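Local coordinates for ABC transporter, substrate binding protein (Polyamine) (Agrobacterium tumefaciens, PDB 4EUO) that probably serves as the periplasmic substrate-binding protein of an ABC transporter, capturing gamma-aminobutyric acid (GABA) selectively for uptake, at residues Q13-A18 / T258-A263; Y94-F99 / L246-Q251; L228-G233 / A239-I244; A252-A257 / A270-P275. All coordinates share one frame; numbering follows the deposited sequence.

Contact 1: Q13-A18 / T258-A263; sequences QDAQKA and TATGYA. With ABU (gamma-amino-butanoic acid), chain E.
T260 sets its OG1 between the backbone N and the carbonyl carbon (chi1 59°), which sends its methyl CG2 across to A15 on helix 10-28 and turns the hydroxyl back onto its own chain. The methyl contact is tight: A15 CB lies 3.4 Å from T260 CG2, inside the usual carbon-carbon separation. The same A15 CB rests against A259 CB at 3.8 Å, so a single methyl presses on the last two residues of helix 250-260. With alanines facing each other, the helices come close, and the CA atoms of A15 and A259 are 5.7 Å apart.

On the other branch, T260 OG1 accepts the N-H of Y262 (N to OG1 3.0 Å, 161° at the hydrogen), closing an ST turn; it is also hydrogen-bonded to the carbonyl O of M256. G261 carries the chain out of the helix with positive phi, and Y262 arrives in the GABA pocket. Its OH donates to the ligand's carboxylate, with 2.6 Å between Y262 OH and ligand O, and that oxygen sits at the ring edge near the ring plane. T12, R203 and D226 also hydrogen-bond the ligand.

Around this junction, Q16 of helix 10-28 touches S98 and F99 of strand 96-107, the Y262 ring stacks on F99, and A263 pairs through its backbone with Y100 of the same strand.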
loop_
_atom_site.group_PDB
_atom_site.type_symbol
_atom_site.label_atom_id
_atom_site.label_comp_id
_atom_site.label_asym_id
_atom_site.label_seq_id
_atom_site.Cartn_x
_atom_site.Cartn_y
_atom_site.Cartn_z
ATOM N N GLN A 13 5.186 8.210 5.155
ATOM C CA GLN A 13 4.701 8.689 6.450
ATOM C C GLN A 13 5.073 10.157 6.670
ATOM O O GLN A 13 4.249 10.910 7.220
ATOM C CB GLN A 13 5.190 7.775 7.582
ATOM C CG GLN A 13 4.560 8.115 8.932
ATOM C CD GLN A 13 4.747 7.023 9.932
ATOM O OE1 GLN A 13 5.131 5.898 9.609
ATOM N NE2 GLN A 13 4.377 7.334 11.166
ATOM N N ASP A 14 6.224 10.578 6.183
ATOM C CA ASP A 14 6.571 12.003 6.290
ATOM C C ASP A 14 5.558 12.845 5.536
ATOM O O ASP A 14 5.180 13.922 5.994
ATOM C CB ASP A 14 7.949 12.247 5.671
ATOM C CG ASP A 14 9.097 11.723 6.492
ATOM O OD1 ASP A 14 8.866 11.328 7.668
ATOM O OD2 ASP A 14 10.224 11.674 5.961
ATOM N N ALA A 15 5.105 12.370 4.370
ATOM C CA ALA A 15 4.106 13.099 3.588
ATOM C C ALA A 15 2.742 13.095 4.277
ATOM O O ALA A 15 2.018 14.104 4.232
ATOM C CB ALA A 15 3.994 12.480 2.198
ATOM N N GLN A 16 2.334 11.952 4.902
ATOM C CA GLN A 16 1.082 11.928 5.653
ATOM C C GLN A 16 1.163 12.893 6.853
ATOM O O GLN A 16 0.171 13.557 7.171
ATOM C CB GLN A 16 0.741 10.519 6.108
ATOM C CG GLN A 16 0.380 9.597 4.925
ATOM C CD GLN A 16 0.228 8.174 5.394
ATOM O OE1 GLN A 16 1.141 7.638 6.024
ATOM N NE2 GLN A 16 -0.897 7.529 5.064
ATOM N N LYS A 17 2.325 12.970 7.491
ATOM C CA LYS A 17 2.539 13.900 8.612
ATOM C C LYS A 17 2.353 15.336 8.130
ATOM O O LYS A 17 1.567 16.074 8.741
ATOM C CB LYS A 17 3.934 13.699 9.181
ATOM C CG LYS A 17 4.274 14.712 10.290
ATOM C CD LYS A 17 5.701 14.518 10.741
ATOM C CE LYS A 17 6.180 15.601 11.696
ATOM N NZ LYS A 17 7.543 15.305 12.216
ATOM N N ALA A 18 2.963 15.718 7.001
ATOM C CA ALA A 18 2.817 17.072 6.483
ATOM C C ALA A 18 1.377 17.370 6.102
ATOM O O ALA A 18 0.891 18.479 6.354
ATOM C CB ALA A 18 3.710 17.252 5.261
ATOM N N THR A 258 -1.000 14.994 -3.463
ATOM C CA THR A 258 -0.015 15.878 -4.067
ATOM C C THR A 258 1.382 15.561 -3.528
ATOM O O THR A 258 2.341 15.587 -4.307
ATOM C CB THR A 258 -0.398 17.335 -3.729
ATOM O OG1 THR A 258 -1.651 17.615 -4.335
ATOM C CG2 THR A 258 0.641 18.361 -4.214
ATOM N N ALA A 259 1.491 15.273 -2.226
ATOM C CA ALA A 259 2.780 15.030 -1.570
ATOM C C ALA A 259 3.345 13.647 -1.827
ATOM O O ALA A 259 4.533 13.446 -1.587
ATOM C CB ALA A 259 2.642 15.239 -0.079
ATOM N N THR A 260 2.509 12.672 -2.256
ATOM C CA THR A 260 3.012 11.299 -2.381
ATOM C C THR A 260 3.004 10.686 -3.762
ATOM O O THR A 260 3.760 9.753 -3.998
ATOM C CB THR A 260 2.176 10.335 -1.523
ATOM O OG1 THR A 260 0.812 10.385 -1.955
ATOM C CG2 THR A 260 2.284 10.607 -0.040
ATOM N N GLY A 261 2.076 11.095 -4.618
ATOM C CA GLY A 261 1.853 10.410 -5.885
ATOM C C GLY A 261 0.824 9.284 -5.761
ATOM O O GLY A 261 0.590 8.566 -6.724
ATOM N N TYR A 262 0.172 9.156 -4.598
ATOM C CA TYR A 262 -0.914 8.185 -4.407
ATOM C C TYR A 262 -2.224 8.896 -4.725
ATOM O O TYR A 262 -2.270 10.131 -4.708
ATOM C CB TYR A 262 -0.932 7.634 -2.965
ATOM C CG TYR A 262 0.251 6.728 -2.700
ATOM C CD1 TYR A 262 0.554 5.687 -3.565
ATOM C CD2 TYR A 262 1.110 6.956 -1.620
ATOM C CE1 TYR A 262 1.648 4.858 -3.343
ATOM C CE2 TYR A 262 2.215 6.143 -1.395
ATOM C CZ TYR A 262 2.490 5.115 -2.280
ATOM O OH TYR A 262 3.621 4.367 -2.157
ATOM N N ALA A 263 -3.273 8.140 -5.049
ATOM C CA ALA A 263 -4.559 8.745 -5.367
ATOM C C ALA A 263 -5.391 8.937 -4.115
ATOM O O ALA A 263 -5.361 8.119 -3.183
ATOM C CB ALA A 263 -5.309 7.891 -6.380
HETATM N N ABU E . 0.608 -0.448 1.823
HETATM C CD ABU E . 1.125 0.599 0.932
HETATM C CB ABU E . 2.197 1.422 1.603
HETATM C CG ABU E . 2.664 2.485 0.668
HETATM C C ABU E . 3.837 3.312 1.148
HETATM O O ABU E . 4.514 4.005 0.235
HETATM O OXT ABU E . 4.281 3.276 2.381
#

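Contact 2: Y94-F99 / L246-Q251. With ABU (gamma-amino-butanoic acid), chain E.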
loop_
_atom_site.group_PDB
_atom_site.type_symbol
_atom_site.label_atom_id
_atom_site.label_comp_id
_atom_site.label_asym_id
_atom_site.label_seq_id
_atom_site.Cartn_x
_atom_site.Cartn_y
_atom_site.Cartn_z
ATOM N N TYR A 94 -15.254 -1.216 10.300
ATOM C CA TYR A 94 -14.008 -1.018 11.043
ATOM C C TYR A 94 -12.950 -0.190 10.309
ATOM O O TYR A 94 -11.831 -0.060 10.818
ATOM C CB TYR A 94 -13.392 -2.383 11.366
ATOM C CG TYR A 94 -14.289 -3.264 12.204
ATOM C CD1 TYR A 94 -14.243 -3.214 13.597
ATOM C CD2 TYR A 94 -15.182 -4.154 11.610
ATOM C CE1 TYR A 94 -15.045 -4.044 14.381
ATOM C CE2 TYR A 94 -16.011 -4.974 12.385
ATOM C CZ TYR A 94 -15.919 -4.925 13.770
ATOM O OH TYR A 94 -16.710 -5.725 14.564
ATOM N N SER A 95 -13.239 0.303 9.109
ATOM C CA SER A 95 -12.181 0.945 8.327
ATOM C C SER A 95 -12.714 1.851 7.248
ATOM O O SER A 95 -13.864 1.703 6.804
ATOM C CB SER A 95 -11.339 -0.149 7.654
ATOM O OG SER A 95 -12.112 -0.910 6.724
ATOM N N VAL A 96 -11.888 2.782 6.815
ATOM C CA VAL A 96 -12.142 3.602 5.649
ATOM C C VAL A 96 -10.825 3.663 4.875
ATOM O O VAL A 96 -9.740 3.426 5.443
ATOM C CB VAL A 96 -12.656 5.013 5.974
ATOM C CG1 VAL A 96 -14.042 4.953 6.646
ATOM C CG2 VAL A 96 -11.662 5.789 6.816
ATOM N N GLY A 97 -10.896 4.039 3.615
ATOM C CA GLY A 97 -9.676 4.151 2.831
ATOM C C GLY A 97 -8.761 5.268 3.289
ATOM O O GLY A 97 -9.219 6.306 3.766
ATOM N N SER A 98 -7.452 5.053 3.160
ATOM C CA SER A 98 -6.391 5.998 3.463
ATOM C C SER A 98 -5.841 6.607 2.168
ATOM O O SER A 98 -5.646 7.822 2.065
ATOM C CB SER A 98 -5.271 5.285 4.222
ATOM O OG SER A 98 -4.248 6.230 4.514
ATOM N N PHE A 99 -5.544 5.744 1.179
ATOM C CA PHE A 99 -5.071 6.166 -0.127
ATOM C C PHE A 99 -5.135 4.990 -1.074
ATOM O O PHE A 99 -5.181 3.831 -0.608
ATOM C CB PHE A 99 -3.647 6.759 -0.118
ATOM C CG PHE A 99 -2.557 5.820 0.356
ATOM C CD1 PHE A 99 -1.846 5.035 -0.550
ATOM C CD2 PHE A 99 -2.227 5.746 1.694
ATOM C CE1 PHE A 99 -0.823 4.182 -0.112
ATOM C CE2 PHE A 99 -1.211 4.899 2.138
ATOM C CZ PHE A 99 -0.515 4.124 1.230
ATOM N N LEU A 246 -10.700 13.796 9.734
ATOM C CA LEU A 246 -9.849 14.817 9.184
ATOM C C LEU A 246 -8.988 14.260 8.023
ATOM O O LEU A 246 -8.948 14.835 6.936
ATOM C CB LEU A 246 -8.981 15.424 10.306
ATOM C CG LEU A 246 -7.984 16.538 9.929
ATOM C CD1 LEU A 246 -6.689 16.000 9.278
ATOM C CD2 LEU A 246 -8.621 17.675 9.120
ATOM N N ALA A 247 -8.285 13.148 8.275
ATOM C CA ALA A 247 -7.362 12.586 7.276
ATOM C C ALA A 247 -8.043 12.210 5.960
ATOM O O ALA A 247 -7.395 12.213 4.898
ATOM C CB ALA A 247 -6.694 11.355 7.867
ATOM N N THR A 248 -9.323 11.853 6.049
ATOM C CA THR A 248 -10.095 11.437 4.879
ATOM C C THR A 248 -10.945 12.550 4.278
ATOM O O THR A 248 -11.659 12.301 3.293
ATOM C CB THR A 248 -10.916 10.191 5.138
ATOM O OG1 THR A 248 -11.907 10.472 6.132
ATOM C CG2 THR A 248 -10.064 9.000 5.565
ATOM N N SER A 249 -10.823 13.782 4.829
ATOM C CA SER A 249 -11.548 14.924 4.263
ATOM C C SER A 249 -10.865 15.376 2.950
ATOM O O SER A 249 -9.728 15.009 2.642
ATOM C CB SER A 249 -11.670 16.048 5.284
ATOM O OG SER A 249 -10.412 16.578 5.640
ATOM N N ALA A 250 -11.581 16.174 2.143
ATOM C CA ALA A 250 -11.161 16.498 0.798
ATOM C C ALA A 250 -9.827 17.160 0.665
ATOM O O ALA A 250 -8.999 16.689 -0.115
ATOM C CB ALA A 250 -12.232 17.326 0.088
ATOM N N GLN A 251 -9.614 18.261 1.402
ATOM C CA GLN A 251 -8.340 18.960 1.287
ATOM C C GLN A 251 -7.177 18.119 1.813
ATOM O O GLN A 251 -6.129 18.085 1.178
ATOM C CB GLN A 251 -8.376 20.350 1.976
ATOM C CG GLN A 251 -7.200 21.250 1.597
ATOM C CD GLN A 251 -7.148 21.639 0.140
ATOM O OE1 GLN A 251 -8.052 22.301 -0.395
ATOM N NE2 GLN A 251 -6.066 21.279 -0.520
HETATM N N ABU E . 0.608 -0.448 1.823
HETATM C CD ABU E . 1.125 0.599 0.932
HETATM C CB ABU E . 2.197 1.422 1.603
HETATM C CG ABU E . 2.664 2.485 0.668
HETATM C C ABU E . 3.837 3.312 1.148
HETATM O O ABU E . 4.514 4.005 0.235
HETATM O OXT ABU E . 4.281 3.276 2.381
#
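V96 and T248 touch through methyls alone: V96 CG2 meets T248 CG2 at 3.8 Å, the two side chains crossing at about a right angle. The T248 methyl has a second neighbour: the carbonyl oxygen of G97 lies 3.3 Å from T248 CG2. T248 reaches both with chi1 at 65°, which puts CG2 anti to its own carbonyl carbon; OG1 meanwhile turns back to bond the carbonyl O of I244, one helical turn earlier.

The strand touched here, 96-107, belongs to the mixed sheet of a type 2 periplasmic binding protein. Its neighbour 215-229 runs antiparallel to it, and V96 and S98 share backbone bonds with L228 and D226. T248 and S249 form the short break between helices 237-247 and 250-260.

Hydrogen bonds tie that break together locally. L246 O accepts twice from S249: from OG at 2.6 Å, in the carbonyl plane on a lone pair, and from the backbone N at 3.0 Å.

Farther along the strand comes a ligand contact of purely apolar kind. F99 offers the edge of its ring to the GABA chain, with F99 CZ 3.6 Å from ligand CG and 3.8 Å from ligand CB.

Contact 3: L228-G233 / A239-I244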
loop_
_atom_site.group_PDB
_atom_site.type_symbol
_atom_site.label_atom_id
_atom_site.label_comp_id
_atom_site.label_asym_id
_atom_site.label_seq_id
_atom_site.Cartn_x
_atom_site.Cartn_y
_atom_site.Cartn_z
ATOM N N LEU A 228 -7.485 3.288 7.057
ATOM C CA LEU A 228 -7.224 3.776 8.427
ATOM C C LEU A 228 -8.125 3.002 9.359
ATOM O O LEU A 228 -9.319 2.819 9.092
ATOM C CB LEU A 228 -7.500 5.267 8.571
ATOM C CG LEU A 228 -6.659 6.153 7.681
ATOM C CD1 LEU A 228 -7.002 7.612 7.908
ATOM C CD2 LEU A 228 -5.131 5.930 7.890
ATOM N N VAL A 229 -7.507 2.477 10.445
ATOM C CA VAL A 229 -8.187 1.703 11.474
ATOM C C VAL A 229 -7.766 2.175 12.845
ATOM O O VAL A 229 -6.764 2.884 12.994
ATOM C CB VAL A 229 -7.924 0.194 11.307
ATOM C CG1 VAL A 229 -8.409 -0.289 9.949
ATOM C CG2 VAL A 229 -6.445 -0.159 11.495
ATOM N N VAL A 230 -8.564 1.760 13.842
ATOM C CA VAL A 230 -8.327 2.127 15.235
ATOM C C VAL A 230 -8.209 0.860 16.047
ATOM O O VAL A 230 -9.181 0.133 16.183
ATOM C CB VAL A 230 -9.502 2.990 15.736
ATOM C CG1 VAL A 230 -9.302 3.334 17.220
ATOM C CG2 VAL A 230 -9.643 4.259 14.917
ATOM N N PRO A 231 -7.016 0.548 16.573
ATOM C CA PRO A 231 -6.889 -0.702 17.343
ATOM C C PRO A 231 -7.814 -0.768 18.560
ATOM O O PRO A 231 -7.967 0.238 19.265
ATOM C CB PRO A 231 -5.418 -0.734 17.745
ATOM C CG PRO A 231 -4.737 0.082 16.683
ATOM C CD PRO A 231 -5.722 1.212 16.403
ATOM N N LYS A 232 -8.379 -1.939 18.811
ATOM C CA LYS A 232 -9.289 -2.163 19.933
ATOM C C LYS A 232 -8.555 -1.945 21.258
ATOM O O LYS A 232 -7.568 -2.627 21.556
ATOM C CB LYS A 232 -9.814 -3.592 19.862
ATOM C CG LYS A 232 -10.920 -3.844 20.921
ATOM C CD LYS A 232 -11.893 -4.932 20.522
ATOM C CE LYS A 232 -13.154 -4.909 21.358
ATOM N NZ LYS A 232 -14.108 -3.863 20.901
ATOM N N GLY A 233 -9.062 -0.990 22.038
ATOM C CA GLY A 233 -8.448 -0.651 23.320
ATOM C C GLY A 233 -7.679 0.644 23.341
ATOM O O GLY A 233 -7.050 0.962 24.354
ATOM N N ALA A 239 -10.683 10.860 19.860
ATOM C CA ALA A 239 -9.672 11.609 19.124
ATOM C C ALA A 239 -9.284 10.849 17.838
ATOM O O ALA A 239 -9.093 11.481 16.799
ATOM C CB ALA A 239 -8.440 11.842 19.987
ATOM N N ALA A 240 -9.237 9.501 17.910
ATOM C CA ALA A 240 -8.891 8.664 16.747
ATOM C C ALA A 240 -9.943 8.817 15.658
ATOM O O ALA A 240 -9.592 8.966 14.471
ATOM C CB ALA A 240 -8.776 7.215 17.179
ATOM N N MET A 241 -11.231 8.826 16.050
ATOM C CA MET A 241 -12.304 8.998 15.079
ATOM C C MET A 241 -12.246 10.369 14.434
ATOM O O MET A 241 -12.431 10.477 13.212
ATOM C CB MET A 241 -13.688 8.757 15.719
ATOM C CG MET A 241 -13.844 7.428 16.387
ATOM S SD MET A 241 -13.537 6.037 15.250
ATOM C CE MET A 241 -13.280 4.723 16.466
ATOM N N LYS A 242 -11.929 11.417 15.216
ATOM C CA LYS A 242 -11.774 12.759 14.670
ATOM C C LYS A 242 -10.594 12.839 13.716
ATOM O O LYS A 242 -10.641 13.551 12.697
ATOM C CB LYS A 242 -11.632 13.804 15.798
ATOM C CG LYS A 242 -12.923 14.026 16.581
ATOM C CD LYS A 242 -12.676 14.989 17.736
ATOM C CE LYS A 242 -13.902 15.147 18.599
ATOM N NZ LYS A 242 -13.610 15.969 19.800
ATOM N N PHE A 243 -9.511 12.088 14.030
ATOM C CA PHE A 243 -8.343 12.109 13.169
ATOM C C PHE A 243 -8.678 11.455 11.826
ATOM O O PHE A 243 -8.291 12.004 10.779
ATOM C CB PHE A 243 -7.166 11.389 13.851
ATOM C CG PHE A 243 -5.912 11.409 13.003
ATOM C CD1 PHE A 243 -5.042 12.487 13.044
ATOM C CD2 PHE A 243 -5.655 10.392 12.087
ATOM C CE1 PHE A 243 -3.900 12.524 12.239
ATOM C CE2 PHE A 243 -4.511 10.427 11.282
ATOM C CZ PHE A 243 -3.659 11.501 11.332
ATOM N N ILE A 244 -9.417 10.340 11.861
ATOM C CA ILE A 244 -9.785 9.663 10.612
ATOM C C ILE A 244 -10.706 10.568 9.784
ATOM O O ILE A 244 -10.516 10.705 8.565
ATOM C CB ILE A 244 -10.381 8.293 10.888
ATOM C CG1 ILE A 244 -9.287 7.356 11.459
ATOM C CG2 ILE A 244 -11.018 7.714 9.617
ATOM C CD1 ILE A 244 -9.767 5.978 11.807
#
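From L228 to V230 the chain runs antiparallel to helix 237-247 at a nearly constant spacing, with L228 CA 6.8 Å from I244 CA and V230 CA 6.7 Å from A240 CA. In this extended backbone L228 and V230 face the helix while V229 points to the other side, and the side chains meet through apolar groups.

V230 does most of the work. With CG1 anti to the backbone N (chi1 177°), it spreads both methyls over the helix: CG1 lies on A240 CB at 3.9 Å and CG2 touches the same A240 CB at 3.8 Å. A240 thus sits under the fork of the valine. CG2 goes further and meets the I244 tip, with 3.6 Å between V230 CG2 and I244 CD1; these two side chains cross obliquely. M241 sets off pointing away from the strand, but its chain bends at chi2 (-58°) and brings the terminal methyl round, M241 CE to V230 CG2 4.0 Å.

I244 completes the row from the next turn of the helix. Its CG1-CD1 arm is extended and lies beside L228, each of the two carbons 4.0 Å from L228 CB, so that CD1 is lodged between L228 and V230.

The contact joins the end of strand 215-229 to the helix that follows it, in the alpha/beta manner of these binding proteins. I244 also touches V96 of strand 96-107, A240 touches V56 of strand 56-60, and F243 meets F24 of helix 10-28 edge-to-face. The V229 side chain, turned from the helix, packs on V59, and its backbone is hydrogen-bonded to V57.

Contact 4: A252-A257 / A270-P275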
loop_
_atom_site.group_PDB
_atom_site.type_symbol
_atom_site.label_atom_id
_atom_site.label_comp_id
_atom_site.label_asym_id
_atom_site.label_seq_id
_atom_site.Cartn_x
_atom_site.Cartn_y
_atom_site.Cartn_z
ATOM N N ALA A 252 -7.368 17.462 2.971
ATOM C CA ALA A 252 -6.360 16.591 3.578
ATOM C C ALA A 252 -5.977 15.465 2.601
ATOM O O ALA A 252 -4.786 15.178 2.458
ATOM C CB ALA A 252 -6.890 16.015 4.875
ATOM N N GLN A 253 -6.963 14.895 1.890
ATOM C CA GLN A 253 -6.669 13.828 0.930
ATOM C C GLN A 253 -5.947 14.380 -0.311
ATOM O O GLN A 253 -5.013 13.757 -0.855
ATOM C CB GLN A 253 -7.946 13.116 0.538
ATOM C CG GLN A 253 -8.387 12.099 1.577
ATOM C CD GLN A 253 -7.540 10.844 1.474
ATOM O OE1 GLN A 253 -7.355 10.325 0.375
ATOM N NE2 GLN A 253 -7.014 10.336 2.607
ATOM N N ALA A 254 -6.384 15.566 -0.796
ATOM C CA ALA A 254 -5.704 16.166 -1.936
ATOM C C ALA A 254 -4.253 16.470 -1.548
ATOM O O ALA A 254 -3.358 16.254 -2.345
ATOM C CB ALA A 254 -6.422 17.467 -2.337
ATOM N N ASP A 255 -4.013 16.973 -0.330
ATOM C CA ASP A 255 -2.641 17.282 0.084
ATOM C C ASP A 255 -1.786 16.037 0.231
ATOM O O ASP A 255 -0.638 16.053 -0.193
ATOM C CB ASP A 255 -2.638 18.117 1.380
ATOM C CG ASP A 255 -3.256 19.515 1.212
ATOM O OD1 ASP A 255 -3.504 19.924 0.053
ATOM O OD2 ASP A 255 -3.581 20.124 2.229
ATOM N N MET A 256 -2.360 14.938 0.727
ATOM C CA MET A 256 -1.630 13.667 0.833
ATOM C C MET A 256 -1.264 13.217 -0.594
ATOM O O MET A 256 -0.136 12.806 -0.862
ATOM C CB MET A 256 -2.537 12.653 1.535
ATOM C CG MET A 256 -1.980 11.218 1.594
ATOM S SD MET A 256 -2.225 10.284 0.048
ATOM C CE MET A 256 -4.012 10.363 -0.131
ATOM N N ALA A 257 -2.229 13.309 -1.531
ATOM C CA ALA A 257 -1.969 12.844 -2.881
ATOM C C ALA A 257 -0.900 13.662 -3.595
ATOM O O ALA A 257 0.005 13.126 -4.238
ATOM C CB ALA A 257 -3.277 12.882 -3.679
ATOM N N ALA A 270 -9.901 15.362 -6.098
ATOM C CA ALA A 270 -9.261 15.552 -7.411
ATOM C C ALA A 270 -9.340 16.985 -7.926
ATOM O O ALA A 270 -8.336 17.546 -8.377
ATOM C CB ALA A 270 -9.840 14.594 -8.445
ATOM N N LYS A 271 -10.501 17.589 -7.765
ATOM C CA LYS A 271 -10.755 18.957 -8.203
ATOM C C LYS A 271 -9.889 20.026 -7.507
ATOM O O LYS A 271 -9.755 21.135 -8.024
ATOM C CB LYS A 271 -12.241 19.272 -8.081
ATOM C CG LYS A 271 -12.750 19.391 -6.669
ATOM C CD LYS A 271 -14.215 19.715 -6.719
ATOM C CE LYS A 271 -14.853 19.817 -5.377
ATOM N NZ LYS A 271 -16.329 19.693 -5.502
ATOM N N LEU A 272 -9.299 19.695 -6.348
ATOM C CA LEU A 272 -8.466 20.625 -5.591
ATOM C C LEU A 272 -7.019 20.538 -6.000
ATOM O O LEU A 272 -6.195 21.365 -5.597
ATOM C CB LEU A 272 -8.587 20.340 -4.078
ATOM C CG LEU A 272 -9.976 20.297 -3.469
ATOM C CD1 LEU A 272 -9.910 19.822 -2.000
ATOM C CD2 LEU A 272 -10.681 21.674 -3.527
ATOM N N MET A 273 -6.695 19.528 -6.785
ATOM C CA MET A 273 -5.317 19.311 -7.156
ATOM C C MET A 273 -4.924 19.961 -8.444
ATOM O O MET A 273 -5.774 20.280 -9.281
ATOM C CB MET A 273 -5.019 17.804 -7.213
ATOM C CG MET A 273 -5.257 17.092 -5.889
ATOM S SD MET A 273 -4.934 15.336 -6.042
ATOM C CE MET A 273 -3.136 15.394 -6.405
ATOM N N ASP A 274 -3.606 20.137 -8.610
ATOM C CA ASP A 274 -3.010 20.623 -9.840
ATOM C C ASP A 274 -3.316 19.540 -10.897
ATOM O O ASP A 274 -2.989 18.360 -10.683
ATOM C CB ASP A 274 -1.486 20.782 -9.643
ATOM C CG ASP A 274 -0.681 21.306 -10.823
ATOM O OD1 ASP A 274 -1.103 21.092 -11.982
ATOM O OD2 ASP A 274 0.406 21.867 -10.591
ATOM N N PRO A 275 -3.998 19.899 -12.009
ATOM C CA PRO A 275 -4.309 18.896 -13.049
ATOM C C PRO A 275 -3.106 18.107 -13.558
ATOM O O PRO A 275 -3.237 16.919 -13.852
ATOM C CB PRO A 275 -4.948 19.736 -14.165
ATOM C CG PRO A 275 -5.491 20.938 -13.464
ATOM C CD PRO A 275 -4.480 21.241 -12.399
#
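Q253 NE2 is gripped by two carbonyl oxygens, those of S98 and A247, while its OE1 takes the backbone N-H of V265. That buried amide ties helix 250-260 to strand 96-107 and to the end of the preceding helix, and leaves another face of the helix for the loop that doubles back over it. The returning segment begins with a short 3-10 turn, 270-272, closed by a 3.0 Å bond from M273 N to A270 O. It leads on to helix 275-278, whose N-cap is D274, with OD1 bonded to K276 N.

A254 and A257, three residues apart and so on the same side of the helix, receive this loop through apolar contacts. A254 stands at the closest backbone approach, its CA 6.1 Å from that of M273. Its methyl meets two residues in succession: L272 CB lies 4.0 Å from A254 CB, and M273 CG comes to 3.8 Å from the same atom. D255 forms a salt bridge with K23 of helix 10-28, and A252 and M256 pack on that same helix, which lies across helix 250-260 from the loop.

M273 is the long arm of the contact. It runs extended as far as the sulfur, which passes 3.8 Å from A257 CB; a bend at chi3 (64°) then lays the terminal methyl against the same residue, M273 CE to A257 CB 3.7 Å.

Starting from the N terminus, 13-18 on helix 10-28 opens contact 1, which waits some 240 residues for its partner. Within that span 94-99 opens contact 2, and within contact 2 the short strand-to-helix connection from 228-233 to 239-244 closes contact 3. Contact 2 closes next, at 246-251. Residues 252-257 then open contact 4, contact 1 closes at 258-263, and contact 4 closes last at 270-275, so contacts 1 and 4 cross. The outcome is that helices 237-247 and 250-260, consecutive in sequence, are fastened to strands 215-229 and 96-107 and to helix 10-28. Contacts 1 and 2 alone reach the bound GABA; contact 4 folds the loop 270-275 onto one side of helix 250-260.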